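Long-range contact in core protein VP4 (Bluetongue virus, PDB 2JHP), which caps viral messenger RNA in the inner core of the virus, as an enzyme that binds guanine and S-adenosyl-L-homocysteine: residues D176-V187 against R202-S211. Numbering follows the deposited sequence.
Sequences DEKLVSMLDYIV and RTLMQFKKRS. With GUN (guanine), chain D; SAH (S-adenosyl-L-homocysteine), chain C.
Arg202 grips Glu177 end-on in a salt bridge. Its NH1 reaches Glu177 OE2 at 2.9 Å and its NH2 reaches Glu177 OE1, each on a syn lone pair. Carboxylate and guanidinium are nearly coplanar, 21° apart. Thr203 sits where the backbones come closest. Its CG2, anti to the backbone N, lies 3.4 Å from Leu179 O. That leaves OG1 to donate to the SAH carboxylate oxygen O, 3.0 Å away, which Leu179 CD1 also touches. Leu204 adds its CD1 against Leu183 CD1. Phe207 projects between the helices with CG anti to its backbone N (chi1 -171°). Leu183 CB lies over one ring face in a CH-pi contact, 4.0 Å from the centroid. Asp184 OD1 is at the ring edge, and Val187 meets CZ. Asp184 OD2 is paired with Lys383. Arg210 NE forms a salt bridge with Asp176 OD2, 2.8 Å away, from above the carboxylate plane. Both its terminal nitrogens hold Gln206 OE1, which helps keep the guanidinium in place. Asp176 OD1 also pairs with Lys383. The axes of helices 178-186 and 202-210 approach to 8.9 Å and cross at -55°. At one end lies SAH; at the other, Asp184 O accepts from guanine N1 and N2. This helix-strand-helix unit belongs to a Rossmann-like methyltransferase fold.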
# COMPACT_ATOMS: atom_id res chain seq x y z
N ASP A 176 3.19 -10.41 19.75
CA ASP A 176 2.85 -9.99 21.10
C ASP A 176 2.20 -11.11 21.92
O ASP A 176 1.71 -12.09 21.36
CB ASP A 176 1.91 -8.78 21.05
CG ASP A 176 2.59 -7.53 20.48
OD1 ASP A 176 2.32 -7.17 19.31
OD2 ASP A 176 3.40 -6.93 21.21
N GLU A 177 2.23 -10.96 23.24
CA GLU A 177 1.57 -11.90 24.14
C GLU A 177 0.08 -12.06 23.80
O GLU A 177 -0.62 -11.08 23.55
CB GLU A 177 1.76 -11.50 25.61
CG GLU A 177 1.37 -10.06 25.94
CD GLU A 177 1.42 -9.74 27.43
OE1 GLU A 177 0.62 -10.31 28.20
OE2 GLU A 177 2.26 -8.90 27.82
N LYS A 178 -0.36 -13.31 23.81
CA LYS A 178 -1.70 -13.74 23.42
C LYS A 178 -2.83 -12.73 23.65
O LYS A 178 -3.61 -12.44 22.74
CB LYS A 178 -2.00 -15.08 24.09
CG LYS A 178 -3.43 -15.54 24.14
CD LYS A 178 -3.55 -16.67 25.17
CE LYS A 178 -4.85 -16.59 25.97
NZ LYS A 178 -4.86 -17.40 27.22
N LEU A 179 -2.89 -12.18 24.87
CA LEU A 179 -4.01 -11.32 25.27
C LEU A 179 -3.99 -9.87 24.75
O LEU A 179 -5.05 -9.26 24.61
CB LEU A 179 -4.24 -11.40 26.79
CG LEU A 179 -5.06 -12.63 27.21
CD1 LEU A 179 -4.94 -12.96 28.71
CD2 LEU A 179 -6.53 -12.51 26.77
N VAL A 180 -2.80 -9.32 24.46
CA VAL A 180 -2.74 -8.04 23.75
C VAL A 180 -2.86 -8.23 22.24
O VAL A 180 -3.37 -7.36 21.53
CB VAL A 180 -1.51 -7.10 24.15
CG1 VAL A 180 -0.57 -7.76 25.13
CG2 VAL A 180 -0.77 -6.56 22.93
N SER A 181 -2.41 -9.38 21.76
CA SER A 181 -2.58 -9.76 20.38
C SER A 181 -4.07 -9.92 20.09
O SER A 181 -4.53 -9.63 18.98
CB SER A 181 -1.85 -11.07 20.09
OG SER A 181 -0.56 -10.81 19.60
N MET A 182 -4.81 -10.37 21.10
CA MET A 182 -6.26 -10.54 20.96
C MET A 182 -6.90 -9.20 20.57
O MET A 182 -7.51 -9.09 19.51
CB MET A 182 -6.87 -11.11 22.23
CG MET A 182 -8.30 -11.50 22.12
SD MET A 182 -9.01 -11.20 23.72
CE MET A 182 -10.43 -12.24 23.65
N LEU A 183 -6.69 -8.18 21.40
CA LEU A 183 -7.12 -6.82 21.10
C LEU A 183 -6.58 -6.33 19.76
O LEU A 183 -7.29 -5.64 19.04
CB LEU A 183 -6.75 -5.85 22.23
CG LEU A 183 -7.23 -6.14 23.66
CD1 LEU A 183 -6.49 -5.25 24.64
CD2 LEU A 183 -8.75 -5.97 23.82
N ASP A 184 -5.35 -6.70 19.43
CA ASP A 184 -4.73 -6.27 18.17
C ASP A 184 -5.54 -6.53 16.91
O ASP A 184 -5.63 -5.65 16.05
CB ASP A 184 -3.36 -6.90 17.99
CG ASP A 184 -2.28 -6.13 18.68
OD1 ASP A 184 -2.55 -4.99 19.12
OD2 ASP A 184 -1.16 -6.67 18.79
N TYR A 185 -6.09 -7.74 16.77
CA TYR A 185 -6.89 -8.06 15.59
C TYR A 185 -8.39 -7.77 15.71
O TYR A 185 -9.07 -7.65 14.70
CB TYR A 185 -6.64 -9.50 15.15
CG TYR A 185 -7.18 -10.55 16.08
CD1 TYR A 185 -8.53 -10.88 16.08
CD2 TYR A 185 -6.33 -11.25 16.93
CE1 TYR A 185 -9.02 -11.86 16.93
CE2 TYR A 185 -6.81 -12.23 17.77
CZ TYR A 185 -8.16 -12.53 17.77
OH TYR A 185 -8.64 -13.51 18.60
N ILE A 186 -8.92 -7.67 16.92
CA ILE A 186 -10.35 -7.42 17.06
C ILE A 186 -10.69 -5.93 17.09
O ILE A 186 -11.73 -5.54 16.58
CB ILE A 186 -10.98 -8.18 18.27
CG1 ILE A 186 -12.51 -8.32 18.12
CG2 ILE A 186 -10.62 -7.51 19.59
CD1 ILE A 186 -12.98 -9.26 17.01
N VAL A 187 -9.83 -5.11 17.67
CA VAL A 187 -10.09 -3.66 17.78
C VAL A 187 -9.74 -2.95 16.47
O VAL A 187 -8.58 -2.91 16.07
CB VAL A 187 -9.31 -3.01 18.95
CG1 VAL A 187 -9.58 -1.49 19.02
CG2 VAL A 187 -9.64 -3.67 20.29
N ARG A 202 -3.36 -4.99 32.95
CA ARG A 202 -2.00 -4.92 32.38
C ARG A 202 -2.07 -5.13 30.87
O ARG A 202 -1.41 -4.44 30.09
CB ARG A 202 -1.07 -5.96 33.03
CG ARG A 202 0.42 -5.81 32.64
CD ARG A 202 1.27 -7.01 33.09
NE ARG A 202 0.71 -8.29 32.65
CZ ARG A 202 0.94 -8.86 31.47
NH1 ARG A 202 1.75 -8.28 30.58
NH2 ARG A 202 0.35 -10.02 31.16
N THR A 203 -2.89 -6.10 30.47
CA THR A 203 -3.17 -6.38 29.07
C THR A 203 -3.71 -5.14 28.35
O THR A 203 -3.18 -4.76 27.30
CB THR A 203 -4.10 -7.62 28.95
OG1 THR A 203 -3.30 -8.81 29.08
CG2 THR A 203 -4.87 -7.65 27.62
N LEU A 204 -4.72 -4.48 28.93
CA LEU A 204 -5.28 -3.27 28.32
C LEU A 204 -4.26 -2.15 28.26
O LEU A 204 -4.22 -1.39 27.30
CB LEU A 204 -6.56 -2.80 29.03
CG LEU A 204 -7.33 -1.62 28.40
CD1 LEU A 204 -7.79 -1.93 26.98
CD2 LEU A 204 -8.52 -1.23 29.25
N MET A 205 -3.42 -2.06 29.28
CA MET A 205 -2.43 -0.99 29.36
C MET A 205 -1.29 -1.19 28.36
O MET A 205 -0.73 -0.22 27.86
CB MET A 205 -1.89 -0.84 30.78
CG MET A 205 -2.96 -0.40 31.79
SD MET A 205 -3.70 1.23 31.49
CE MET A 205 -2.49 2.29 32.31
N GLN A 206 -0.99 -2.45 28.05
CA GLN A 206 -0.01 -2.74 27.00
C GLN A 206 -0.54 -2.40 25.61
O GLN A 206 0.22 -2.00 24.73
CB GLN A 206 0.48 -4.19 27.08
CG GLN A 206 1.46 -4.44 28.23
CD GLN A 206 2.75 -3.63 28.10
OE1 GLN A 206 3.69 -4.06 27.44
NE2 GLN A 206 2.79 -2.47 28.76
N PHE A 207 -1.85 -2.54 25.43
CA PHE A 207 -2.50 -2.10 24.19
C PHE A 207 -2.39 -0.58 24.04
O PHE A 207 -2.01 -0.08 22.98
CB PHE A 207 -3.95 -2.57 24.13
CG PHE A 207 -4.62 -2.36 22.79
CD1 PHE A 207 -4.30 -3.17 21.70
CD2 PHE A 207 -5.58 -1.36 22.63
CE1 PHE A 207 -4.92 -2.98 20.47
CE2 PHE A 207 -6.21 -1.17 21.39
CZ PHE A 207 -5.87 -1.98 20.32
N LYS A 208 -2.70 0.15 25.11
CA LYS A 208 -2.51 1.60 25.15
C LYS A 208 -1.08 1.99 24.75
O LYS A 208 -0.89 2.91 23.96
CB LYS A 208 -2.83 2.16 26.54
CG LYS A 208 -2.67 3.67 26.65
CD LYS A 208 -2.67 4.22 28.10
CE LYS A 208 -1.33 4.09 28.79
NZ LYS A 208 -1.40 4.63 30.17
N LYS A 209 -0.09 1.28 25.29
CA LYS A 209 1.32 1.57 25.05
C LYS A 209 1.76 1.24 23.62
O LYS A 209 2.42 2.04 22.97
CB LYS A 209 2.21 0.87 26.10
CG LYS A 209 3.71 1.07 25.96
CD LYS A 209 4.33 1.45 27.31
CE LYS A 209 4.96 0.27 28.07
NZ LYS A 209 6.46 0.32 28.03
N ARG A 210 1.36 0.07 23.13
CA ARG A 210 1.72 -0.33 21.76
C ARG A 210 0.84 0.31 20.67
O ARG A 210 1.31 0.52 19.56
CB ARG A 210 1.69 -1.85 21.63
CG ARG A 210 2.59 -2.58 22.58
CD ARG A 210 2.77 -4.00 22.11
NE ARG A 210 2.99 -5.01 23.15
CZ ARG A 210 3.22 -4.78 24.45
NH1 ARG A 210 3.26 -3.54 24.94
NH2 ARG A 210 3.40 -5.81 25.27
N SER A 211 -0.41 0.61 20.99
CA SER A 211 -1.34 1.19 20.03
C SER A 211 -2.09 2.40 20.60
O SER A 211 -3.30 2.33 20.80
CB SER A 211 -2.35 0.14 19.57
OG SER A 211 -1.72 -1.10 19.31
N9 GUN D . -0.56 -6.65 11.22
C8 GUN D . -0.14 -5.48 10.72
N7 GUN D . -0.77 -4.48 11.34
C5 GUN D . -1.59 -5.01 12.23
C6 GUN D . -2.48 -4.45 13.14
O6 GUN D . -2.61 -3.22 13.22
N1 GUN D . -3.23 -5.30 13.97
C2 GUN D . -3.04 -6.70 13.84
N2 GUN D . -3.73 -7.53 14.60
N3 GUN D . -2.17 -7.22 12.95
C4 GUN D . -1.46 -6.40 12.16
N SAH C . -8.47 -10.57 30.56
CA SAH C . -7.50 -10.90 31.65
CB SAH C . -7.37 -12.40 31.89
CG SAH C . -8.67 -13.06 32.35
SD SAH C . -8.56 -13.61 34.06
C SAH C . -6.13 -10.28 31.35
O SAH C . -5.79 -10.02 30.20
OXT SAH C . -5.35 -10.01 32.26
C5' SAH C . -10.32 -13.99 34.19
C4' SAH C . -10.99 -12.97 35.09
O4' SAH C . -12.39 -13.07 34.99
C3' SAH C . -10.66 -13.15 36.56
O3' SAH C . -9.77 -12.12 36.92
C2' SAH C . -11.99 -13.02 37.29
O2' SAH C . -11.94 -12.02 38.28
C1' SAH C . -12.93 -12.56 36.19
N9 SAH C . -14.33 -13.01 36.29
C8 SAH C . -14.82 -14.22 36.71
N7 SAH C . -16.17 -14.18 36.60
C5 SAH C . -16.54 -12.98 36.10
C6 SAH C . -17.78 -12.42 35.79
N6 SAH C . -18.89 -13.12 35.98
N1 SAH C . -17.83 -11.13 35.29
C2 SAH C . -16.68 -10.41 35.10
N3 SAH C . -15.46 -10.98 35.41
C4 SAH C . -15.39 -12.24 35.90